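Local coordinates for formiminotetrahydrofolate cyclodeaminase (Thermotoga maritima, PDB 1O5H), which probably catalyses the cyclisation and deamination of 5-formiminotetrahydrofolate to 5,10-methenyltetrahydrofolate with release of ammonia, at residues V43-C48 with K84-A89; E52-F57 with K144-D149; P69-I74 with E136-F141; A113-A118 with I175-F180; V127-A132 with E192-G197. All coordinates share one frame; numbering follows the deposited sequence.

Contact 1: V43-C48 with K84-A89; sequences VGAMAC and KLFDLA
L85 reaches from helix 68-100 onto the backbone of G44 and A45, a worked example of one leucine branch bridging two close helices. The CB leaves its helix toward segment 43-48, and CG, set anti to the carbonyl carbon (chi1 -71°), carries the first branch across. There L85 CD1 ends 3.3 Å from A45 N and 3.5 Å from G44 C, resting on main chain, where G44 has no side chain to intervene. The same methyl meets C48 SG at 3.8 Å one turn further along. L85 CD2 turns elsewhere, to V127 of helix 107-141. Helices 36-56 and 68-100 form an antiparallel pair in an all-helical bundle; over these turns their axes lie 9.1 Å apart at 173°, a spacing that small residues such as G44 and A45 suit. A45 CB serves the next residue, F86, sitting over one face of its ring toward the rim in a CH-pi contact, 4.2 Å from the ring centroid and 3.9 Å from F86 CZ. F86 also packs on L20 of the second subunit, and M46, on the far side of the helix, meets M46 of that subunit.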
# COMPACT_ATOMS: atom_id res chain seq x y z
N VAL A 43 3.12 -1.87 -4.64
CA VAL A 43 1.83 -1.52 -4.07
C VAL A 43 1.00 -0.85 -5.14
O VAL A 43 -0.17 -1.16 -5.30
CB VAL A 43 1.97 -0.60 -2.88
CG1 VAL A 43 0.63 -0.21 -2.44
CG2 VAL A 43 2.73 -1.32 -1.74
N GLY A 44 1.60 0.03 -5.91
CA GLY A 44 0.84 0.75 -6.91
C GLY A 44 0.21 -0.25 -7.85
O GLY A 44 -0.95 -0.13 -8.24
N ALA A 45 0.99 -1.25 -8.23
CA ALA A 45 0.55 -2.26 -9.17
C ALA A 45 -0.69 -2.93 -8.63
O ALA A 45 -1.64 -3.10 -9.34
CB ALA A 45 1.64 -3.26 -9.39
N MSE A 46 -0.67 -3.30 -7.36
CA MSE A 46 -1.82 -3.93 -6.75
C MSE A 46 -3.01 -2.99 -6.71
O MSE A 46 -4.16 -3.42 -6.88
CB MSE A 46 -1.49 -4.41 -5.35
CG MSE A 46 -0.62 -5.65 -5.36
SE MSE A 46 0.01 -6.03 -3.56
CE MSE A 46 0.78 -4.40 -3.21
N ALA A 47 -2.75 -1.70 -6.49
CA ALA A 47 -3.85 -0.73 -6.51
C ALA A 47 -4.51 -0.68 -7.88
O ALA A 47 -5.74 -0.62 -7.97
CB ALA A 47 -3.38 0.63 -6.12
N CYS A 48 -3.69 -0.72 -8.93
CA CYS A 48 -4.20 -0.75 -10.30
C CYS A 48 -5.05 -2.00 -10.51
O CYS A 48 -6.10 -1.95 -11.18
CB CYS A 48 -3.06 -0.68 -11.32
SG CYS A 48 -2.19 0.92 -11.35
N LYS A 84 4.11 -1.15 -16.45
CA LYS A 84 5.00 -0.02 -16.24
C LYS A 84 5.58 -0.05 -14.82
O LYS A 84 6.80 0.14 -14.63
CB LYS A 84 4.30 1.30 -16.53
CG LYS A 84 4.22 1.61 -18.03
CD LYS A 84 3.82 3.07 -18.35
CE LYS A 84 2.35 3.21 -18.74
NZ LYS A 84 1.91 4.63 -18.59
N LEU A 85 4.70 -0.32 -13.85
CA LEU A 85 5.06 -0.25 -12.45
C LEU A 85 6.02 -1.37 -12.09
O LEU A 85 7.01 -1.16 -11.38
CB LEU A 85 3.81 -0.30 -11.57
CG LEU A 85 2.90 0.94 -11.57
CD1 LEU A 85 1.58 0.65 -10.89
CD2 LEU A 85 3.55 2.13 -10.91
N PHE A 86 5.74 -2.56 -12.60
CA PHE A 86 6.70 -3.63 -12.41
C PHE A 86 8.05 -3.31 -13.04
O PHE A 86 9.09 -3.68 -12.51
CB PHE A 86 6.16 -4.95 -12.93
CG PHE A 86 5.12 -5.55 -12.04
CD1 PHE A 86 5.35 -5.68 -10.67
CD2 PHE A 86 3.92 -6.02 -12.58
CE1 PHE A 86 4.39 -6.25 -9.83
CE2 PHE A 86 2.96 -6.59 -11.76
CZ PHE A 86 3.20 -6.70 -10.37
N ASP A 87 8.04 -2.58 -14.15
CA ASP A 87 9.29 -2.24 -14.73
C ASP A 87 9.97 -1.22 -13.84
O ASP A 87 11.21 -1.29 -13.62
CB ASP A 87 9.14 -1.72 -16.15
CG ASP A 87 10.47 -1.60 -16.85
OD1 ASP A 87 11.11 -2.65 -17.08
OD2 ASP A 87 10.98 -0.51 -17.17
N LEU A 88 9.19 -0.29 -13.30
CA LEU A 88 9.78 0.79 -12.48
C LEU A 88 10.36 0.30 -11.17
O LEU A 88 11.25 0.92 -10.61
CB LEU A 88 8.78 1.92 -12.25
CG LEU A 88 8.50 2.73 -13.51
CD1 LEU A 88 7.22 3.50 -13.40
CD2 LEU A 88 9.65 3.65 -13.79
N ALA A 89 9.87 -0.82 -10.67
CA ALA A 89 10.44 -1.41 -9.49
C ALA A 89 11.84 -1.88 -9.86
O ALA A 89 12.77 -1.57 -9.14
CB ALA A 89 9.59 -2.55 -9.00

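Contact 2: E52-F57 with K144-D149; sequences EMVANF and KNLASD
The ring of F57 has M53 CG of its own helix at its edge, in the ring plane, while L146 comes in obliquely from segment 144-149, with L146 CD2 3.7 Å from F57 CD2. The two side chains cross at about a right angle, and the leucine also leans on the stem of the phenylalanine, L146 CD1 standing 4.0 Å from F57 CB. The second flat group, the carboxylate of D149, has the methyl end of selenomethionine M53 beside one oxygen, D149 OD2. M53 reaches it because CG lies anti to the backbone N (chi1 164°) and the chain stays extended beyond, which also brings M53 CE to 3.9 Å from L146 CD2. The other oxygen, D149 OD1, accepts a hydrogen bond from G36 N of the second subunit, so the buried acid faces the dimer interface as well as its own chain.

The contact joins the C-terminal end of helix 36-56 to the start of helix 147-172, where L146 holds the N-cap position. V54 fits against this first turn: the L146 carbonyl, which already takes a weak bond from D149 N, has V54 CG2 beside it, the methyl lying 3.7 Å from both L146 O and D149 CB, and 3.9 Å from L146 CB. Past the helix end, F57 O accepts a bond from N143 ND2, which ties the same two chain regions together through polar atoms, and M53 packs on V27 of the second subunit.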
# COMPACT_ATOMS: atom_id res chain seq x y z
N GLU A 52 -8.76 -2.27 -11.87
CA GLU A 52 -9.12 -3.18 -12.92
C GLU A 52 -10.29 -4.08 -12.51
O GLU A 52 -11.21 -4.31 -13.31
CB GLU A 52 -7.92 -4.01 -13.33
CG GLU A 52 -8.12 -4.73 -14.64
CD GLU A 52 -6.89 -5.45 -15.13
OE1 GLU A 52 -5.77 -5.07 -14.75
OE2 GLU A 52 -7.05 -6.40 -15.91
N MSE A 53 -10.27 -4.59 -11.27
CA MSE A 53 -11.34 -5.45 -10.80
C MSE A 53 -12.68 -4.75 -10.87
O MSE A 53 -13.62 -5.27 -11.44
CB MSE A 53 -11.09 -5.92 -9.39
CG MSE A 53 -12.30 -6.49 -8.69
SE MSE A 53 -11.69 -7.11 -6.95
CE MSE A 53 -13.56 -7.68 -6.06
N VAL A 54 -12.74 -3.55 -10.31
CA VAL A 54 -13.96 -2.77 -10.36
C VAL A 54 -14.41 -2.52 -11.80
O VAL A 54 -15.60 -2.63 -12.11
CB VAL A 54 -13.82 -1.44 -9.59
CG1 VAL A 54 -15.07 -0.61 -9.75
CG2 VAL A 54 -13.53 -1.70 -8.09
N ALA A 55 -13.46 -2.24 -12.70
CA ALA A 55 -13.84 -2.00 -14.09
C ALA A 55 -14.41 -3.26 -14.75
O ALA A 55 -15.39 -3.20 -15.48
CB ALA A 55 -12.69 -1.48 -14.88
N ASN A 56 -13.78 -4.40 -14.47
CA ASN A 56 -14.29 -5.67 -14.97
C ASN A 56 -15.67 -5.96 -14.47
O ASN A 56 -16.53 -6.36 -15.25
CB ASN A 56 -13.39 -6.82 -14.54
CG ASN A 56 -12.31 -7.11 -15.54
OD1 ASN A 56 -12.52 -6.99 -16.76
ND2 ASN A 56 -11.14 -7.50 -15.04
N PHE A 57 -15.90 -5.76 -13.18
CA PHE A 57 -17.20 -6.01 -12.63
C PHE A 57 -18.23 -4.96 -13.05
O PHE A 57 -19.37 -5.00 -12.61
CB PHE A 57 -17.12 -6.10 -11.13
CG PHE A 57 -16.79 -7.46 -10.62
CD1 PHE A 57 -17.75 -8.46 -10.63
CD2 PHE A 57 -15.54 -7.73 -10.07
CE1 PHE A 57 -17.46 -9.72 -10.13
CE2 PHE A 57 -15.24 -8.99 -9.55
CZ PHE A 57 -16.20 -9.99 -9.59
N LYS A 144 -21.56 0.17 -8.36
CA LYS A 144 -21.80 0.65 -6.98
C LYS A 144 -21.44 -0.33 -5.84
O LYS A 144 -21.04 0.09 -4.75
CB LYS A 144 -23.24 1.16 -6.83
CG LYS A 144 -23.61 2.34 -7.76
CD LYS A 144 -24.79 3.16 -7.17
CE LYS A 144 -25.70 3.78 -8.25
NZ LYS A 144 -25.03 4.88 -9.00
N ASN A 145 -21.54 -1.63 -6.09
CA ASN A 145 -21.25 -2.62 -5.06
C ASN A 145 -19.77 -2.93 -4.92
O ASN A 145 -19.40 -3.88 -4.23
CB ASN A 145 -21.98 -3.96 -5.29
CG ASN A 145 -23.38 -3.79 -5.83
OD1 ASN A 145 -23.66 -4.28 -6.92
ND2 ASN A 145 -24.27 -3.11 -5.09
N LEU A 146 -18.92 -2.17 -5.58
CA LEU A 146 -17.50 -2.40 -5.42
C LEU A 146 -16.85 -1.10 -5.03
O LEU A 146 -15.63 -0.95 -5.12
CB LEU A 146 -16.91 -2.96 -6.68
CG LEU A 146 -17.08 -4.47 -6.85
CD1 LEU A 146 -18.33 -4.79 -7.59
CD2 LEU A 146 -15.88 -5.01 -7.63
N ALA A 147 -17.68 -0.17 -4.56
CA ALA A 147 -17.16 1.10 -4.13
C ALA A 147 -16.04 0.87 -3.13
O ALA A 147 -14.98 1.50 -3.26
CB ALA A 147 -18.23 1.93 -3.56
N SER A 148 -16.23 -0.05 -2.18
CA SER A 148 -15.19 -0.37 -1.21
C SER A 148 -13.85 -0.60 -1.92
O SER A 148 -12.83 -0.02 -1.56
CB SER A 148 -15.58 -1.58 -0.38
OG SER A 148 -15.11 -2.76 -0.99
N ASP A 149 -13.86 -1.42 -2.97
CA ASP A 149 -12.61 -1.71 -3.66
C ASP A 149 -12.01 -0.49 -4.34
O ASP A 149 -10.81 -0.33 -4.36
CB ASP A 149 -12.79 -2.84 -4.64
CG ASP A 149 -13.03 -4.14 -3.95
OD1 ASP A 149 -12.37 -4.40 -2.92
OD2 ASP A 149 -13.86 -4.98 -4.37

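Contact 3: P69-I74 with E136-F141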
# COMPACT_ATOMS: atom_id res chain seq x y z
N PRO A 69 -17.70 0.94 -23.09
CA PRO A 69 -16.52 1.44 -23.79
C PRO A 69 -15.50 1.96 -22.78
O PRO A 69 -14.34 1.56 -22.81
CB PRO A 69 -17.06 2.58 -24.67
CG PRO A 69 -18.54 2.60 -24.47
CD PRO A 69 -18.94 1.33 -23.79
N GLU A 70 -15.96 2.83 -21.88
CA GLU A 70 -15.08 3.41 -20.85
C GLU A 70 -14.45 2.37 -19.92
O GLU A 70 -13.30 2.54 -19.50
CB GLU A 70 -15.83 4.49 -20.05
CG GLU A 70 -14.94 5.38 -19.19
CD GLU A 70 -13.89 6.15 -19.99
OE1 GLU A 70 -13.99 6.17 -21.25
OE2 GLU A 70 -12.98 6.73 -19.35
N MSE A 71 -15.18 1.30 -19.62
CA MSE A 71 -14.69 0.26 -18.71
C MSE A 71 -13.64 -0.62 -19.35
O MSE A 71 -12.60 -0.90 -18.76
CB MSE A 71 -15.84 -0.60 -18.14
CG MSE A 71 -16.82 0.18 -17.28
SE MSE A 71 -16.03 0.94 -15.67
CE MSE A 71 -16.73 2.79 -15.70
N GLU A 72 -13.87 -1.06 -20.58
CA GLU A 72 -12.85 -1.84 -21.28
C GLU A 72 -11.58 -1.04 -21.47
O GLU A 72 -10.48 -1.60 -21.45
CB GLU A 72 -13.37 -2.35 -22.60
CG GLU A 72 -14.15 -3.64 -22.44
CD GLU A 72 -15.29 -3.78 -23.45
OE1 GLU A 72 -15.72 -2.76 -24.04
OE2 GLU A 72 -15.79 -4.91 -23.65
N ARG A 73 -11.74 0.27 -21.64
CA ARG A 73 -10.63 1.19 -21.79
C ARG A 73 -9.77 1.20 -20.52
O ARG A 73 -8.54 1.26 -20.60
CB ARG A 73 -11.17 2.59 -22.10
CG ARG A 73 -10.14 3.56 -22.68
CD ARG A 73 -10.50 5.05 -22.52
NE ARG A 73 -10.70 5.41 -21.11
CZ ARG A 73 -9.71 5.66 -20.24
NH1 ARG A 73 -8.44 5.63 -20.64
NH2 ARG A 73 -10.00 5.96 -18.97
N ILE A 74 -10.42 1.15 -19.36
CA ILE A 74 -9.72 1.19 -18.09
C ILE A 74 -9.01 -0.13 -17.84
O ILE A 74 -7.82 -0.15 -17.50
CB ILE A 74 -10.70 1.49 -16.93
CG1 ILE A 74 -11.24 2.91 -17.06
CG2 ILE A 74 -10.01 1.34 -15.59
CD1 ILE A 74 -12.39 3.20 -16.17
N GLU A 136 -11.22 8.11 -10.02
CA GLU A 136 -12.32 9.08 -10.02
C GLU A 136 -13.45 8.65 -10.97
O GLU A 136 -14.64 8.72 -10.63
CB GLU A 136 -11.84 10.49 -10.32
CG GLU A 136 -12.93 11.49 -10.03
CD GLU A 136 -12.51 12.92 -10.28
OE1 GLU A 136 -11.29 13.22 -10.30
OE2 GLU A 136 -13.42 13.75 -10.42
N LYS A 137 -13.09 8.20 -12.17
CA LYS A 137 -14.10 7.71 -13.09
C LYS A 137 -14.82 6.52 -12.49
O LYS A 137 -16.04 6.45 -12.54
CB LYS A 137 -13.51 7.40 -14.47
CG LYS A 137 -13.30 8.67 -15.29
CD LYS A 137 -12.35 8.49 -16.48
CE LYS A 137 -12.06 9.83 -17.12
NZ LYS A 137 -11.67 9.70 -18.55
N LEU A 138 -14.08 5.61 -11.86
CA LEU A 138 -14.73 4.44 -11.26
C LEU A 138 -15.67 4.80 -10.10
O LEU A 138 -16.78 4.28 -9.99
CB LEU A 138 -13.69 3.43 -10.82
CG LEU A 138 -12.89 2.76 -11.94
CD1 LEU A 138 -11.80 1.92 -11.36
CD2 LEU A 138 -13.76 1.92 -12.84
N ALA A 139 -15.24 5.71 -9.22
CA ALA A 139 -16.11 6.18 -8.16
C ALA A 139 -17.44 6.62 -8.72
O ALA A 139 -18.48 6.40 -8.10
CB ALA A 139 -15.47 7.33 -7.42
N GLU A 140 -17.42 7.25 -9.89
CA GLU A 140 -18.62 7.92 -10.36
C GLU A 140 -19.49 7.03 -11.23
O GLU A 140 -20.68 6.98 -11.06
CB GLU A 140 -18.26 9.21 -11.10
CG GLU A 140 -19.44 10.12 -11.37
CD GLU A 140 -19.04 11.34 -12.20
OE1 GLU A 140 -17.82 11.65 -12.27
OE2 GLU A 140 -19.97 11.97 -12.78
N PHE A 141 -18.86 6.29 -12.14
CA PHE A 141 -19.56 5.51 -13.16
C PHE A 141 -19.39 4.01 -12.99
O PHE A 141 -20.01 3.25 -13.69
CB PHE A 141 -19.05 5.89 -14.54
CG PHE A 141 -19.22 7.35 -14.86
CD1 PHE A 141 -20.50 7.90 -15.01
CD2 PHE A 141 -18.10 8.16 -15.00
CE1 PHE A 141 -20.66 9.26 -15.32
CE2 PHE A 141 -18.23 9.53 -15.31
CZ PHE A 141 -19.52 10.08 -15.47
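E70 and K137 meet in a salt bridge between helices 68-100 and 107-141, K137 NZ giving a weak bond to E70 OE2 at 3.3 Å. The lysine chain is extended and crosses the glutamate at about a right angle, and K137 CD also lies near E70 OE2. That oxygen has nearer claims on its own helix. E70 CG stands anti to the backbone N (chi1 -166°) and the chain then bends, bringing the carboxylate back beside R73, whose NH2 donates to E70 OE2 at 3.1 Å from above the carboxylate plane. R73 NE adds weak bonds to both oxygens, 3.2 Å to E70 OE2 and 3.4 Å to E70 OE1. One acid thus gathers two basic groups into a network across a helix pair. The stronger partner of R73 NH2 is E134 OE1, in a salt bridge outside the two segments, and the E70 bonds come in addition. The helices run roughly antiparallel, at 146°, and at an axial separation of 11.6 Å the gap is bridged by long side chains.

Beside the charged cluster the contact turns apolar. L138 CD2 is shared, lying 3.8 Å from the SE of selenomethionine M71 and 3.8 Å from I74 CD1. M71, bent at its second and third torsions, ends with CE 4.0 Å from F141 CB. Helix 36-56 covers the inner side, A55 touching both I74 and L138.

Contact 4: A113-A118 with I175-F180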
# COMPACT_ATOMS: atom_id res chain seq x y z
N ALA A 113 23.78 9.88 -12.53
CA ALA A 113 23.12 8.69 -12.00
C ALA A 113 22.03 9.13 -11.07
O ALA A 113 20.90 8.64 -11.14
CB ALA A 113 24.11 7.84 -11.27
N LEU A 114 22.37 10.09 -10.20
CA LEU A 114 21.41 10.69 -9.30
C LEU A 114 20.15 11.18 -10.04
O LEU A 114 19.04 10.98 -9.54
CB LEU A 114 22.07 11.81 -8.52
CG LEU A 114 23.00 11.41 -7.37
CD1 LEU A 114 23.87 12.61 -7.07
CD2 LEU A 114 22.19 11.00 -6.14
N LYS A 115 20.32 11.76 -11.23
CA LYS A 115 19.19 12.25 -12.02
C LYS A 115 18.31 11.11 -12.46
O LYS A 115 17.09 11.16 -12.29
CB LYS A 115 19.65 13.04 -13.25
CG LYS A 115 20.08 14.48 -12.97
CD LYS A 115 20.60 15.16 -14.22
CE LYS A 115 21.53 16.32 -13.90
NZ LYS A 115 21.35 17.34 -14.95
N GLU A 116 18.93 10.09 -13.03
CA GLU A 116 18.17 8.93 -13.49
C GLU A 116 17.42 8.35 -12.32
O GLU A 116 16.23 8.09 -12.42
CB GLU A 116 19.07 7.88 -14.10
CG GLU A 116 19.52 8.22 -15.51
CD GLU A 116 20.46 7.19 -16.09
OE1 GLU A 116 20.74 6.17 -15.42
OE2 GLU A 116 20.93 7.40 -17.24
N ALA A 117 18.11 8.18 -11.19
CA ALA A 117 17.49 7.60 -10.01
C ALA A 117 16.27 8.40 -9.55
O ALA A 117 15.24 7.83 -9.24
CB ALA A 117 18.48 7.48 -8.91
N ALA A 118 16.40 9.71 -9.53
CA ALA A 118 15.30 10.54 -9.11
C ALA A 118 14.10 10.40 -10.06
O ALA A 118 12.97 10.59 -9.65
CB ALA A 118 15.77 11.96 -9.03
N ILE A 175 21.42 16.39 -5.93
CA ILE A 175 21.69 16.87 -7.30
C ILE A 175 21.99 18.37 -7.31
O ILE A 175 21.18 19.19 -6.83
CB ILE A 175 20.51 16.48 -8.24
CG1 ILE A 175 20.50 14.96 -8.45
CG2 ILE A 175 20.58 17.17 -9.60
CD1 ILE A 175 19.24 14.41 -9.05
N SER A 176 23.14 18.71 -7.86
CA SER A 176 23.65 20.08 -7.78
C SER A 176 23.10 20.96 -8.89
O SER A 176 23.02 22.18 -8.73
CB SER A 176 25.19 20.10 -7.78
OG SER A 176 25.71 19.44 -8.92
N ASP A 177 22.70 20.35 -10.00
CA ASP A 177 22.06 21.06 -11.11
C ASP A 177 20.76 21.73 -10.65
O ASP A 177 19.73 21.07 -10.57
CB ASP A 177 21.79 20.07 -12.23
CG ASP A 177 21.01 20.66 -13.39
OD1 ASP A 177 20.38 21.74 -13.26
OD2 ASP A 177 20.94 20.07 -14.48
N GLU A 178 20.79 23.03 -10.36
CA GLU A 178 19.60 23.71 -9.85
C GLU A 178 18.37 23.57 -10.75
O GLU A 178 17.30 23.20 -10.26
CB GLU A 178 19.85 25.19 -9.51
CG GLU A 178 19.02 25.68 -8.31
CD GLU A 178 18.45 27.08 -8.48
OE1 GLU A 178 19.24 28.05 -8.61
OE2 GLU A 178 17.19 27.23 -8.47
N THR A 179 18.51 23.84 -12.06
CA THR A 179 17.33 23.84 -12.93
C THR A 179 16.66 22.46 -12.94
O THR A 179 15.44 22.38 -12.76
CB THR A 179 17.59 24.33 -14.37
OG1 THR A 179 18.11 23.24 -15.14
CG2 THR A 179 18.69 25.46 -14.45
N PHE A 180 17.43 21.39 -13.07
CA PHE A 180 16.85 20.03 -12.97
C PHE A 180 16.01 19.83 -11.71
O PHE A 180 14.92 19.26 -11.78
CB PHE A 180 17.94 18.97 -13.00
CG PHE A 180 17.42 17.54 -13.01
CD1 PHE A 180 17.12 16.87 -11.82
CD2 PHE A 180 17.26 16.86 -14.22
CE1 PHE A 180 16.66 15.52 -11.84
CE2 PHE A 180 16.79 15.51 -14.26
CZ PHE A 180 16.50 14.85 -13.06
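K115 meets two partners at once on segment 175-180, its stem lying over the ring of F180 and its ammonium reaching D177. K115 CG sits above the ring centre in a CH-pi contact, 3.6 Å from the centroid and 10° off the normal; CD continues over the same face, while CB stands off its CZ end. Beyond the ring the chain bends at its last torsion, and K115 NZ donates to D177 OD2 at 2.8 Å, meeting the oxygen on its anti side and slightly out of the carboxylate plane. Beside this pair I175 presses on the helix itself: I175 CG1 is 3.5 Å from L114 CB, and I175 CD1 reaches L114 O at 3.5 Å and A118 CB at 4.2 Å.

The second shell fixes the acid and the ring together. D177 is the N-cap of helix 178-206, and its other oxygen, OD1, accepts a nearly straight bond from F180 N (3.0 Å, 170°), with a weak one from T179 OG1. The carboxylate is thereby held from both oxygens. F180 directs its ring to the lysine with CG anti to the backbone N, and L172 of helix 147-172 packs against it. The preceding loop is anchored where S176 N bonds to Q111 OE1.

Without the stem and charge of K115, as with a serine here, the F180 ring would probably lose its cover on that face and D177 OD2 its cationic mate. D177 thus joins two roles, capping the start of one helix and pairing with a charge on another, and both the ammonium and the helix N terminus are likely to favour its ionised form.

Contact 5: V127-A132 with E192-G197; sequences VMKDLA and EAQIEG
This is a close helix-helix contact in the middle of the bundle, where an isoleucine of helix 178-206 rests on the backbone of helix 107-141. I195 makes most of the apolar contact. With CG1 anti to the carbonyl carbon (chi1 -69°), the longer branch crosses the gap, placing I195 CG1 3.5 Å from K129 CA and I195 CD1 3.5 Å from K129 N. The terminal methyl continues to M128 CB at 4.0 Å, and A132 CB, one turn on from M128, faces the stem of the isoleucine more loosely.

The two helices run in nearly the same direction, their axes 8.8 Å apart and inclined at 30°. Helix 147-172 separates them in sequence, runs the opposite way and packs alongside both, V160 touching M128 and F161 touching I195, as in an up-and-down helical bundle.

Toward the more open side, K129 and Q194 cover each other. K129 CG leaves anti to the backbone N (chi1 178°) and the chain then folds at each later torsion, laying its aliphatic part along the amide oxygen: Q194 OE1 is 3.3 Å from K129 CG and 3.4 Å from K129 CD. The lysine nitrogen gives its weak hydrogen bond to Q191 OE1, one turn earlier on helix 178-206. Q194 would probably be freer to turn, and Q191 OE1 left without this donor, if an alanine stood in place of K129.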
# COMPACT_ATOMS: atom_id res chain seq x y z
N VAL A 127 2.32 7.40 -13.07
CA VAL A 127 1.35 6.31 -13.14
C VAL A 127 0.28 6.47 -12.06
O VAL A 127 -0.91 6.32 -12.33
CB VAL A 127 2.01 4.93 -13.02
CG1 VAL A 127 0.96 3.84 -13.14
CG2 VAL A 127 3.12 4.75 -14.09
N MSE A 128 0.69 6.84 -10.86
CA MSE A 128 -0.29 7.10 -9.82
C MSE A 128 -1.26 8.19 -10.21
O MSE A 128 -2.46 8.04 -10.02
CB MSE A 128 0.37 7.41 -8.47
CG MSE A 128 1.06 6.20 -7.85
SE MSE A 128 -0.15 4.63 -7.61
CE MSE A 128 0.07 3.66 -9.33
N LYS A 129 -0.78 9.29 -10.77
CA LYS A 129 -1.70 10.28 -11.31
C LYS A 129 -2.73 9.64 -12.27
O LYS A 129 -3.93 9.94 -12.22
CB LYS A 129 -0.93 11.41 -12.00
CG LYS A 129 -1.77 12.52 -12.66
CD LYS A 129 -2.24 12.17 -14.06
CE LYS A 129 -1.10 11.97 -15.06
NZ LYS A 129 -0.14 13.10 -15.13
N ASP A 130 -2.28 8.74 -13.14
CA ASP A 130 -3.21 8.07 -14.03
C ASP A 130 -4.19 7.24 -13.25
O ASP A 130 -5.37 7.27 -13.52
CB ASP A 130 -2.48 7.18 -15.02
CG ASP A 130 -1.69 7.98 -16.03
OD1 ASP A 130 -2.08 9.15 -16.29
OD2 ASP A 130 -0.68 7.52 -16.61
N LEU A 131 -3.70 6.49 -12.26
CA LEU A 131 -4.55 5.63 -11.48
C LEU A 131 -5.60 6.46 -10.80
O LEU A 131 -6.77 6.12 -10.82
CB LEU A 131 -3.74 4.83 -10.46
CG LEU A 131 -4.55 4.01 -9.45
CD1 LEU A 131 -5.42 3.00 -10.17
CD2 LEU A 131 -3.65 3.30 -8.43
N ALA A 132 -5.19 7.58 -10.23
CA ALA A 132 -6.13 8.43 -9.51
C ALA A 132 -7.26 8.85 -10.41
O ALA A 132 -8.40 8.70 -10.05
CB ALA A 132 -5.43 9.63 -8.93
N GLU A 192 1.18 16.10 -7.60
CA GLU A 192 0.61 16.07 -6.29
C GLU A 192 -0.83 16.61 -6.31
O GLU A 192 -1.76 15.99 -5.76
CB GLU A 192 1.46 16.87 -5.33
CG GLU A 192 1.00 16.73 -3.90
CD GLU A 192 2.05 17.08 -2.88
OE1 GLU A 192 3.23 17.30 -3.23
OE2 GLU A 192 1.67 17.13 -1.71
N ALA A 193 -1.00 17.76 -6.96
CA ALA A 193 -2.28 18.44 -6.90
C ALA A 193 -3.33 17.60 -7.58
O ALA A 193 -4.45 17.44 -7.05
CB ALA A 193 -2.19 19.81 -7.49
N GLN A 194 -2.97 17.02 -8.73
CA GLN A 194 -3.89 16.19 -9.49
C GLN A 194 -4.29 15.01 -8.66
O GLN A 194 -5.49 14.76 -8.45
CB GLN A 194 -3.29 15.79 -10.84
CG GLN A 194 -3.43 16.93 -11.89
CD GLN A 194 -2.70 16.63 -13.19
OE1 GLN A 194 -2.77 15.51 -13.69
NE2 GLN A 194 -1.98 17.64 -13.73
N ILE A 195 -3.30 14.33 -8.09
CA ILE A 195 -3.53 13.18 -7.27
C ILE A 195 -4.33 13.51 -5.99
O ILE A 195 -5.31 12.82 -5.69
CB ILE A 195 -2.19 12.49 -6.93
CG1 ILE A 195 -1.60 11.85 -8.19
CG2 ILE A 195 -2.38 11.41 -5.87
CD1 ILE A 195 -0.23 11.34 -7.98
N GLU A 196 -3.94 14.53 -5.23
CA GLU A 196 -4.73 14.95 -4.07
C GLU A 196 -6.17 15.21 -4.44
O GLU A 196 -7.07 14.73 -3.74
CB GLU A 196 -4.20 16.24 -3.47
CG GLU A 196 -3.19 16.06 -2.35
CD GLU A 196 -3.65 15.04 -1.33
OE1 GLU A 196 -4.73 15.24 -0.70
OE2 GLU A 196 -2.93 14.02 -1.16
N GLY A 197 -6.37 15.96 -5.53
CA GLY A 197 -7.69 16.36 -5.94
C GLY A 197 -8.55 15.16 -6.20
O GLY A 197 -9.58 15.01 -5.55

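Following the chain from the N terminus, contact 1 closes the first loop, pairing helix 36-56 with helix 68-100. Contact 2 starts a little further along helix 36-56 and closes a much longer loop at the start of helix 147-172, with contact 3 nested inside it; contact 1 crosses both. Contacts 4 and 5 open later on helix 107-141 and both close on helix 178-206, crossing each other and contacts 2 and 3, but following contact 1 in series. Contacts 2 and 3 touch through A55 at one end of the bundle, contact 4 ties the opposite end, and contacts 1 and 5 meet between, where A47 packs on L131.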